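PDB 1TQ5: quercetin 2,3-dioxygenase from Escherichia coli, which cleaves the flavonol quercetin with molecular oxygen in vitro, releasing carbon monoxide, as a metal-dependent bicupin of the pirin family. Local coordinates for residues G16-W21 with Q52-H57; V73-S78 with I99-Y104; F90-A95 with T127-Q132. All blocks are in the same frame, centred on the assembly; numbering follows the deposited sequence.

Contact 1 (G16-W21 with Q52-H57)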
loop_
_atom_site.group_PDB
_atom_site.type_symbol
_atom_site.label_atom_id
_atom_site.label_comp_id
_atom_site.label_asym_id
_atom_site.label_seq_id
_atom_site.Cartn_x
_atom_site.Cartn_y
_atom_site.Cartn_z
ATOM N N GLY A 16 -1.473 -21.156 6.340
ATOM C CA GLY A 16 -0.249 -21.900 6.117
ATOM C C GLY A 16 0.541 -21.349 4.944
ATOM O O GLY A 16 1.622 -20.793 5.133
ATOM N N TRP A 17 0.002 -21.490 3.735
ATOM C CA TRP A 17 0.676 -20.999 2.536
ATOM C C TRP A 17 0.649 -19.472 2.508
ATOM O O TRP A 17 1.531 -18.832 1.939
ATOM C CB TRP A 17 -0.003 -21.541 1.278
ATOM C CG TRP A 17 -1.422 -21.089 1.115
ATOM C CD1 TRP A 17 -2.527 -21.611 1.732
ATOM C CD2 TRP A 17 -1.889 -20.011 0.298
ATOM N NE1 TRP A 17 -3.656 -20.922 1.344
ATOM C CE2 TRP A 17 -3.292 -19.935 0.467
ATOM C CE3 TRP A 17 -1.260 -19.100 -0.561
ATOM C CZ2 TRP A 17 -4.074 -18.982 -0.194
ATOM C CZ3 TRP A 17 -2.041 -18.153 -1.218
ATOM C CH2 TRP A 17 -3.433 -18.103 -1.030
ATOM N N LEU A 18 -0.383 -18.905 3.120
ATOM C CA LEU A 18 -0.549 -17.461 3.197
ATOM C C LEU A 18 -0.873 -17.051 4.630
ATOM O O LEU A 18 -1.716 -17.667 5.288
ATOM C CB LEU A 18 -1.691 -17.006 2.286
ATOM C CG LEU A 18 -2.123 -15.546 2.459
ATOM C CD1 LEU A 18 -1.050 -14.620 1.905
ATOM C CD2 LEU A 18 -3.434 -15.315 1.741
ATOM N N ASP A 19 -0.189 -16.016 5.103
ATOM C CA ASP A 19 -0.401 -15.457 6.434
ATOM C C ASP A 19 -0.669 -13.977 6.139
ATOM O O ASP A 19 0.226 -13.257 5.698
ATOM C CB ASP A 19 0.858 -15.605 7.287
ATOM C CG ASP A 19 0.656 -15.116 8.704
ATOM O OD1 ASP A 19 -0.096 -15.774 9.453
ATOM O OD2 ASP A 19 1.241 -14.074 9.070
ATOM N N SER A 20 -1.893 -13.527 6.390
ATOM C CA SER A 20 -2.269 -12.157 6.065
ATOM C C SER A 20 -2.830 -11.295 7.201
ATOM O O SER A 20 -3.683 -11.731 7.972
ATOM C CB SER A 20 -3.279 -12.213 4.906
ATOM O OG SER A 20 -3.625 -10.927 4.422
ATOM N N TRP A 21 -2.333 -10.065 7.303
ATOM C CA TRP A 21 -2.828 -9.123 8.299
ATOM C C TRP A 21 -3.604 -8.061 7.525
ATOM O O TRP A 21 -3.075 -7.448 6.600
ATOM C CB TRP A 21 -1.675 -8.492 9.083
ATOM C CG TRP A 21 -0.955 -9.496 9.921
ATOM C CD1 TRP A 21 -0.017 -10.401 9.500
ATOM C CD2 TRP A 21 -1.180 -9.768 11.308
ATOM N NE1 TRP A 21 0.353 -11.219 10.543
ATOM C CE2 TRP A 21 -0.344 -10.852 11.664
ATOM C CE3 TRP A 21 -2.008 -9.203 12.288
ATOM C CZ2 TRP A 21 -0.313 -11.381 12.959
ATOM C CZ3 TRP A 21 -1.978 -9.731 13.577
ATOM C CH2 TRP A 21 -1.134 -10.809 13.899
ATOM N N GLN A 52 4.078 -21.041 -3.510
ATOM C CA GLN A 52 2.638 -20.847 -3.388
ATOM C C GLN A 52 2.196 -19.485 -3.899
ATOM O O GLN A 52 3.024 -18.632 -4.225
ATOM C CB GLN A 52 2.203 -21.004 -1.932
ATOM C CG GLN A 52 1.930 -22.441 -1.523
ATOM C CD GLN A 52 0.598 -22.953 -2.051
ATOM O OE1 GLN A 52 0.286 -24.137 -1.931
ATOM N NE2 GLN A 52 -0.200 -22.054 -2.630
ATOM N N GLY A 53 0.881 -19.284 -3.955
ATOM C CA GLY A 53 0.348 -18.021 -4.424
ATOM C C GLY A 53 -1.146 -18.067 -4.681
ATOM O O GLY A 53 -1.799 -19.081 -4.431
ATOM N N PHE A 54 -1.683 -16.963 -5.190
ATOM C CA PHE A 54 -3.108 -16.853 -5.486
ATOM C C PHE A 54 -3.412 -17.321 -6.907
ATOM O O PHE A 54 -2.885 -16.764 -7.872
ATOM C CB PHE A 54 -3.552 -15.396 -5.337
ATOM C CG PHE A 54 -3.332 -14.830 -3.963
ATOM C CD1 PHE A 54 -4.300 -14.972 -2.975
ATOM C CD2 PHE A 54 -2.149 -14.172 -3.651
ATOM C CE1 PHE A 54 -4.089 -14.465 -1.694
ATOM C CE2 PHE A 54 -1.928 -13.662 -2.371
ATOM C CZ PHE A 54 -2.899 -13.809 -1.394
ATOM N N GLY A 55 -4.260 -18.340 -7.030
ATOM C CA GLY A 55 -4.637 -18.841 -8.342
ATOM C C GLY A 55 -5.367 -17.746 -9.096
ATOM O O GLY A 55 -5.582 -16.670 -8.555
ATOM N N THR A 56 -5.764 -18.007 -10.335
ATOM C CA THR A 56 -6.449 -16.993 -11.131
ATOM C C THR A 56 -7.824 -16.619 -10.583
ATOM O O THR A 56 -8.623 -17.486 -10.228
ATOM C CB THR A 56 -6.626 -17.447 -12.591
ATOM O OG1 THR A 56 -5.388 -17.973 -13.087
ATOM C CG2 THR A 56 -7.041 -16.266 -13.458
ATOM N N HIS A 57 -8.087 -15.316 -10.534
ATOM C CA HIS A 57 -9.355 -14.777 -10.044
ATOM C C HIS A 57 -9.633 -13.430 -10.710
ATOM O O HIS A 57 -8.704 -12.702 -11.077
ATOM C CB HIS A 57 -9.308 -14.619 -8.522
ATOM C CG HIS A 57 -7.971 -14.189 -8.004
ATOM N ND1 HIS A 57 -7.434 -12.948 -8.261
ATOM C CD2 HIS A 57 -7.048 -14.852 -7.271
ATOM C CE1 HIS A 57 -6.236 -12.866 -7.710
ATOM N NE2 HIS A 57 -5.978 -14.008 -7.103
#

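Contact 2 (V73-S78 with I99-Y104). With CD (cadmium ion), chain B.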
loop_
_atom_site.group_PDB
_atom_site.type_symbol
_atom_site.label_atom_id
_atom_site.label_comp_id
_atom_site.label_asym_id
_atom_site.label_seq_id
_atom_site.Cartn_x
_atom_site.Cartn_y
_atom_site.Cartn_z
ATOM N N VAL A 73 7.923 -11.910 -6.410
ATOM C CA VAL A 73 6.561 -12.282 -6.753
ATOM C C VAL A 73 6.441 -12.331 -8.270
ATOM O O VAL A 73 7.007 -11.494 -8.975
ATOM C CB VAL A 73 5.524 -11.284 -6.199
ATOM C CG1 VAL A 73 5.716 -9.914 -6.825
ATOM C CG2 VAL A 73 4.116 -11.808 -6.467
ATOM N N GLU A 74 5.720 -13.329 -8.765
ATOM C CA GLU A 74 5.506 -13.497 -10.196
ATOM C C GLU A 74 4.054 -13.157 -10.536
ATOM O O GLU A 74 3.120 -13.745 -9.985
ATOM C CB GLU A 74 5.801 -14.938 -10.604
ATOM C CG GLU A 74 5.488 -15.247 -12.063
ATOM C CD GLU A 74 6.704 -15.155 -12.961
ATOM O OE1 GLU A 74 7.684 -15.889 -12.708
ATOM O OE2 GLU A 74 6.676 -14.355 -13.922
ATOM N N HIS A 75 3.871 -12.208 -11.447
ATOM C CA HIS A 75 2.538 -11.795 -11.855
ATOM C C HIS A 75 2.138 -12.347 -13.224
ATOM O O HIS A 75 2.961 -12.434 -14.137
ATOM C CB HIS A 75 2.459 -10.264 -11.866
ATOM C CG HIS A 75 1.249 -9.720 -12.556
ATOM N ND1 HIS A 75 1.158 -9.614 -13.928
ATOM C CD2 HIS A 75 0.080 -9.245 -12.065
ATOM C CE1 HIS A 75 -0.013 -9.095 -14.252
ATOM N NE2 HIS A 75 -0.686 -8.863 -13.140
ATOM N N GLN A 76 0.865 -12.718 -13.344
ATOM C CA GLN A 76 0.297 -13.236 -14.585
ATOM C C GLN A 76 -1.140 -12.722 -14.672
ATOM O O GLN A 76 -1.886 -12.790 -13.693
ATOM C CB GLN A 76 0.310 -14.766 -14.581
ATOM C CG GLN A 76 1.706 -15.369 -14.681
ATOM C CD GLN A 76 1.720 -16.866 -14.443
ATOM O OE1 GLN A 76 1.053 -17.629 -15.144
ATOM N NE2 GLN A 76 2.487 -17.297 -13.450
ATOM N N ASP A 77 -1.537 -12.204 -15.829
ATOM C CA ASP A 77 -2.894 -11.686 -15.955
ATOM C C ASP A 77 -3.605 -12.077 -17.241
ATOM O O ASP A 77 -2.968 -12.469 -18.219
ATOM C CB ASP A 77 -2.888 -10.161 -15.816
ATOM C CG ASP A 77 -2.148 -9.468 -16.947
ATOM O OD1 ASP A 77 -1.806 -8.278 -16.789
ATOM O OD2 ASP A 77 -1.915 -10.108 -17.995
ATOM N N SER A 78 -4.933 -11.974 -17.215
ATOM C CA SER A 78 -5.777 -12.284 -18.362
ATOM C C SER A 78 -5.361 -11.335 -19.476
ATOM O O SER A 78 -6.080 -10.402 -19.829
ATOM C CB SER A 78 -7.249 -12.069 -18.002
ATOM O OG SER A 78 -8.095 -12.369 -19.098
ATOM N N ILE A 99 -10.896 -8.157 -15.373
ATOM C CA ILE A 99 -9.599 -8.787 -15.581
ATOM C C ILE A 99 -9.370 -9.918 -14.577
ATOM O O ILE A 99 -9.961 -9.937 -13.498
ATOM C CB ILE A 99 -8.466 -7.721 -15.453
ATOM C CG1 ILE A 99 -7.379 -7.959 -16.505
ATOM C CG2 ILE A 99 -7.891 -7.721 -14.038
ATOM C CD1 ILE A 99 -6.595 -9.229 -16.338
ATOM N N ARG A 100 -8.525 -10.871 -14.949
ATOM C CA ARG A 100 -8.192 -11.992 -14.083
ATOM C C ARG A 100 -6.679 -12.034 -13.919
ATOM O O ARG A 100 -5.938 -11.737 -14.858
ATOM C CB ARG A 100 -8.678 -13.308 -14.694
ATOM C CG ARG A 100 -10.159 -13.585 -14.484
ATOM C CD ARG A 100 -10.626 -14.787 -15.293
ATOM N NE ARG A 100 -10.625 -14.512 -16.729
ATOM C CZ ARG A 100 -11.363 -13.573 -17.314
ATOM N NH1 ARG A 100 -12.173 -12.809 -16.591
ATOM N NH2 ARG A 100 -11.288 -13.391 -18.626
ATOM N N HIS A 101 -6.209 -12.383 -12.729
ATOM C CA HIS A 101 -4.773 -12.458 -12.526
ATOM C C HIS A 101 -4.415 -13.412 -11.408
ATOM O O HIS A 101 -5.277 -13.868 -10.660
ATOM C CB HIS A 101 -4.185 -11.073 -12.220
ATOM C CG HIS A 101 -4.419 -10.607 -10.816
ATOM N ND1 HIS A 101 -3.476 -9.900 -10.102
ATOM C CD2 HIS A 101 -5.488 -10.742 -9.994
ATOM C CE1 HIS A 101 -3.952 -9.621 -8.901
ATOM N NE2 HIS A 101 -5.171 -10.121 -8.810
ATOM N N SER A 102 -3.130 -13.725 -11.320
ATOM C CA SER A 102 -2.622 -14.599 -10.280
ATOM C C SER A 102 -1.261 -14.056 -9.877
ATOM O O SER A 102 -0.605 -13.365 -10.659
ATOM C CB SER A 102 -2.472 -16.031 -10.801
ATOM O OG SER A 102 -1.408 -16.118 -11.727
ATOM N N GLU A 103 -0.856 -14.360 -8.652
ATOM C CA GLU A 103 0.430 -13.930 -8.108
ATOM C C GLU A 103 0.973 -15.063 -7.261
ATOM O O GLU A 103 0.286 -15.552 -6.369
ATOM C CB GLU A 103 0.269 -12.698 -7.213
ATOM C CG GLU A 103 0.571 -11.373 -7.881
ATOM C CD GLU A 103 -0.680 -10.660 -8.337
ATOM O OE1 GLU A 103 -1.640 -10.599 -7.538
ATOM O OE2 GLU A 103 -0.696 -10.151 -9.479
ATOM N N TYR A 104 2.204 -15.477 -7.525
ATOM C CA TYR A 104 2.783 -16.552 -6.744
ATOM C C TYR A 104 4.249 -16.300 -6.429
ATOM O O TYR A 104 4.881 -15.407 -6.993
ATOM C CB TYR A 104 2.611 -17.890 -7.480
ATOM C CG TYR A 104 3.510 -18.064 -8.677
ATOM C CD1 TYR A 104 4.811 -18.538 -8.530
ATOM C CD2 TYR A 104 3.071 -17.729 -9.957
ATOM C CE1 TYR A 104 5.655 -18.674 -9.626
ATOM C CE2 TYR A 104 3.908 -17.860 -11.060
ATOM C CZ TYR A 104 5.200 -18.331 -10.887
ATOM O OH TYR A 104 6.046 -18.440 -11.970
HETATM CD CD CD B . -6.453 -10.327 -6.584
HETATM O O HOH W 1 7.971 -18.529 -13.740
HETATM O O HOH W 2 -8.033 -10.615 -4.452
HETATM O O HOH W 3 -5.155 -8.780 -5.065
#

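Contact 3 (F90-A95 with T127-Q132)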
loop_
_atom_site.group_PDB
_atom_site.type_symbol
_atom_site.label_atom_id
_atom_site.label_comp_id
_atom_site.label_asym_id
_atom_site.label_seq_id
_atom_site.Cartn_x
_atom_site.Cartn_y
_atom_site.Cartn_z
ATOM N N PHE A 90 7.635 -2.072 -7.074
ATOM C CA PHE A 90 6.189 -1.922 -7.086
ATOM C C PHE A 90 5.633 -2.416 -8.411
ATOM O O PHE A 90 6.369 -2.637 -9.370
ATOM C CB PHE A 90 5.804 -0.442 -6.961
ATOM C CG PHE A 90 6.125 0.178 -5.628
ATOM C CD1 PHE A 90 5.197 0.154 -4.592
ATOM C CD2 PHE A 90 7.338 0.822 -5.422
ATOM C CE1 PHE A 90 5.475 0.770 -3.368
ATOM C CE2 PHE A 90 7.625 1.437 -4.205
ATOM C CZ PHE A 90 6.691 1.413 -3.176
ATOM N N GLN A 91 4.318 -2.576 -8.455
ATOM C CA GLN A 91 3.623 -2.972 -9.662
ATOM C C GLN A 91 2.210 -2.464 -9.435
ATOM O O GLN A 91 1.752 -2.394 -8.297
ATOM C CB GLN A 91 3.629 -4.496 -9.853
ATOM C CG GLN A 91 2.565 -5.273 -9.074
ATOM C CD GLN A 91 2.631 -6.772 -9.325
ATOM O OE1 GLN A 91 3.198 -7.220 -10.318
ATOM N NE2 GLN A 91 2.037 -7.552 -8.429
ATOM N N ILE A 92 1.534 -2.060 -10.499
ATOM C CA ILE A 92 0.169 -1.596 -10.345
ATOM C C ILE A 92 -0.673 -2.145 -11.480
ATOM O O ILE A 92 -0.189 -2.322 -12.600
ATOM C CB ILE A 92 0.083 -0.053 -10.312
ATOM C CG1 ILE A 92 -1.340 0.373 -9.932
ATOM C CG2 ILE A 92 0.472 0.529 -11.657
ATOM C CD1 ILE A 92 -1.492 1.860 -9.664
HETATM N N MSE A 93 -1.932 -2.430 -11.177
HETATM C CA MSE A 93 -2.855 -2.973 -12.160
HETATM C C MSE A 93 -4.237 -2.348 -11.983
HETATM O O MSE A 93 -4.725 -2.206 -10.860
HETATM C CB MSE A 93 -2.938 -4.487 -11.974
HETATM C CG MSE A 93 -3.758 -5.239 -13.003
HETATM SE SE MSE A 93 -3.753 -7.016 -12.631
HETATM C CE MSE A 93 -5.148 -7.115 -11.493
ATOM N N SER A 94 -4.851 -1.959 -13.092
ATOM C CA SER A 94 -6.189 -1.386 -13.070
ATOM C C SER A 94 -7.129 -2.465 -13.589
ATOM O O SER A 94 -7.022 -2.877 -14.742
ATOM C CB SER A 94 -6.269 -0.159 -13.984
ATOM O OG SER A 94 -5.472 0.906 -13.500
ATOM N N ALA A 95 -8.036 -2.937 -12.738
ATOM C CA ALA A 95 -8.977 -3.974 -13.153
ATOM C C ALA A 95 -9.886 -3.442 -14.261
ATOM O O ALA A 95 -10.326 -4.193 -15.132
ATOM C CB ALA A 95 -9.812 -4.441 -11.964
ATOM N N THR A 127 -10.111 1.177 -19.021
ATOM C CA THR A 127 -9.476 0.097 -19.759
ATOM C C THR A 127 -8.352 -0.561 -18.953
ATOM O O THR A 127 -7.470 0.117 -18.426
ATOM C CB THR A 127 -8.912 0.614 -21.096
ATOM O OG1 THR A 127 -8.138 -0.417 -21.723
ATOM C CG2 THR A 127 -8.046 1.840 -20.865
ATOM N N PRO A 128 -8.376 -1.897 -18.850
ATOM C CA PRO A 128 -7.375 -2.676 -18.112
ATOM C C PRO A 128 -5.943 -2.321 -18.496
ATOM O O PRO A 128 -5.617 -2.221 -19.677
ATOM C CB PRO A 128 -7.726 -4.112 -18.480
ATOM C CG PRO A 128 -9.216 -4.054 -18.646
ATOM C CD PRO A 128 -9.394 -2.785 -19.443
ATOM N N ARG A 129 -5.088 -2.139 -17.495
ATOM C CA ARG A 129 -3.692 -1.799 -17.744
ATOM C C ARG A 129 -2.787 -2.361 -16.658
ATOM O O ARG A 129 -3.206 -2.541 -15.512
ATOM C CB ARG A 129 -3.522 -0.285 -17.810
ATOM C CG ARG A 129 -3.934 0.417 -16.536
ATOM C CD ARG A 129 -2.767 1.134 -15.883
ATOM N NE ARG A 129 -3.135 1.604 -14.551
ATOM C CZ ARG A 129 -2.394 2.415 -13.806
ATOM N NH1 ARG A 129 -1.228 2.863 -14.256
ATOM N NH2 ARG A 129 -2.828 2.779 -12.607
ATOM N N TYR A 130 -1.543 -2.642 -17.027
ATOM C CA TYR A 130 -0.575 -3.172 -16.085
ATOM C C TYR A 130 0.765 -2.482 -16.240
ATOM O O TYR A 130 1.357 -2.486 -17.322
ATOM C CB TYR A 130 -0.370 -4.672 -16.280
ATOM C CG TYR A 130 0.715 -5.216 -15.380
ATOM C CD1 TYR A 130 0.512 -5.322 -14.005
ATOM C CD2 TYR A 130 1.970 -5.555 -15.892
ATOM C CE1 TYR A 130 1.528 -5.746 -13.157
ATOM C CE2 TYR A 130 2.995 -5.980 -15.054
ATOM C CZ TYR A 130 2.765 -6.070 -13.684
ATOM O OH TYR A 130 3.775 -6.468 -12.840
ATOM N N GLU A 131 1.246 -1.897 -15.152
ATOM C CA GLU A 131 2.525 -1.215 -15.174
ATOM C C GLU A 131 3.406 -1.630 -14.007
ATOM O O GLU A 131 2.925 -2.007 -12.934
ATOM C CB GLU A 131 2.321 0.301 -15.162
ATOM C CG GLU A 131 1.687 0.834 -16.430
ATOM C CD GLU A 131 1.715 2.345 -16.496
ATOM O OE1 GLU A 131 2.825 2.916 -16.561
ATOM O OE2 GLU A 131 0.628 2.958 -16.475
ATOM N N GLN A 132 4.708 -1.569 -14.236
ATOM C CA GLN A 132 5.679 -1.932 -13.221
ATOM C C GLN A 132 6.822 -0.954 -13.386
ATOM O O GLN A 132 7.134 -0.556 -14.509
ATOM C CB GLN A 132 6.159 -3.366 -13.458
ATOM C CG GLN A 132 6.879 -4.019 -12.288
ATOM C CD GLN A 132 8.316 -3.556 -12.125
ATOM O OE1 GLN A 132 9.104 -3.587 -13.074
ATOM N NE2 GLN A 132 8.669 -3.136 -10.913
#

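Contact 1 (G16-W21 with Q52-H57)
An edge-to-face aromatic pair, Trp17 against Phe54, joins the two sheets of the N-terminal cupin domain at one side of the metal pocket. The six-membered ring of Trp17 presents its edge to the face of Phe54, with centroids 5.3 Å apart and planes at 73°, a T-shaped arrangement. Trp17 CZ3 stands over the centre of the phenyl ring, and Trp17 CH2 lies 3.8 Å from Phe54 CE1. The indole reaches across because its CG sits between the backbone N and the carbonyl carbon (chi1 63°). The CB of the next residue, Leu18, is laid against one face of that indole, so the start of strand 18-22 backs the ring while its edge turns to Phe54. Strand 18-22 belongs to the seven-stranded sheet of this cupin beta-sandwich and strand 53-59 to the facing four-stranded sheet; the bridge is made mainly by side chains, and no hydrogen bond passes between the two segments. Leu18 adds a second apolar touch: its CD2 comes to 3.5 Å from Phe54 CZ, the leucine crossing the phenyl at about a right angle. Both Leu18 and Phe54 also touch Ile48 of strand 40-48, which extends the apolar contact. Nearer the start of segment 52-57, Trp17 CB meets Gln52 CG at 3.5 Å, and Trp17 CZ3 rests 3.4 Å from Gly53 O. Three residues beyond Phe54 is His57, a residue of the divalent-metal site though not a ligand of the cadmium here, and the side chain of Phe54 itself comes within about 6 Å of that ion.

Contact 2 (V73-S78 with I99-Y104)
Ile99 opens the strand by pushing its CD1 methyl against Ser78, 3.4 Å from Ser78 CB, tighter than ordinary carbon packing. From here strand 99-104 runs antiparallel to strand 72-77 in the four-stranded sheet of the N-terminal cupin, the sheet that supplies the metal ligands. Arg100 follows, its carbonyl O accepting a 2.6 Å hydrogen bond from Ser78 N, while Ser78 CB lies over one face of the guanidinium group. His101 then turns to the metal side, where it forms a non-hydrogen-bonded pair with Asp77. With CG between backbone N and carbonyl carbon (chi1 77°), its imidazole is carried away from the neighbouring strand and binds cadmium in the plane of the ring, NE2 at 2.6 Å; His59 and two waters are the other ligands. Ser102 faces the opposite way, paired with Gln76 through two backbone bonds, of which Ser102 N to Gln76 O is 2.8 Å. Glu103 returns to the His101 face. By similarity it is a metal-binding residue, although it is not among the ligands of this cadmium; its CG packs 3.8 Å from Val73 CG2. Tyr104 ends the strand, exchanging backbone bonds with Glu74. Their side chains lie together, pointing the same way, and Glu74 CB makes a CH-pi contact over the phenol face, 3.7 Å from the centroid. At the far end one water spans the pair, donating to Glu74 OE1 at 2.8 Å and standing 2.6 Å from Tyr104 OH, in the plane of the ring.

Contact 3 (F90-A95 with T127-Q132)
Ser94 OG is gripped by several groups. Arg129 NE donates to it at 2.7 Å in an almost straight bond (175°) lying in the guanidinium plane, Arg129 NH2 adds a weak one, and Glu63 OE2 supplies another hydrogen bond. The guanidinium is itself fixed on other edges: NH1 forms a 2.9 Å salt bridge with Glu131 OE2, reaching it from above the carboxylate plane, and NH2 is shared between Glu63 and the carbonyl O of Lys155. Ile92 CG2 sits over one face of the group, toward its rim, so polar bonds in the plane and a methyl above it together limit the guanidinium's rotation. Two carboxylates, of Glu131 and Glu63, would be expected to compensate its charge. On the opposite face of this antiparallel ladder, Tyr130 OH donates to Gln91 OE1 at 2.7 Å, with the amide and ring planes turned 75° apart. Gln91 reaches that hydroxyl on a fully extended chain (chi2 180°), while its NE2 is taken by Thr66. The ring edge of Tyr130 also runs beside Met93, a selenomethionine here, with CD1 4.1 Å from Met93 CB. The backbones close through Ile92 and Glu131, a hydrogen-bonded pair, and Gln132 NE2 adds a side-chain bond to Phe90 O at 2.8 Å. Strand 129-133 is outermost in the seven-stranded sheet of the N-terminal cupin sandwich, with strand 90-94 between it and strand 63-70. Gln91, Met93 and Tyr130 face strand 72-77 of the other sheet, where His75 stacks on Tyr130, whereas Arg129 turns toward strand 154-155 of the second domain's sheet.

Overall arrangement
Contacts 1 and 2 meet in the four-stranded sheet, where strands 53-59 and 99-104 are neighbours and Phe54 N probably bonds to Glu103 O. Contacts 1 and 3 both reach the seven-stranded sheet but do not touch, their centres about 20 Å apart. Contact 3 packs against contact 2 across the sandwich, Met93 packing against His75 and His101. The chemistry follows position: contact 1, a surface contact, bridges the sheets mainly by aromatic and apolar side chains, without a hydrogen bond, whereas the partly buried contacts 2 and 3 are backbone ladders within a sheet. Contact 2 adds metal coordination, and contact 3 a charged cluster directed to the second domain.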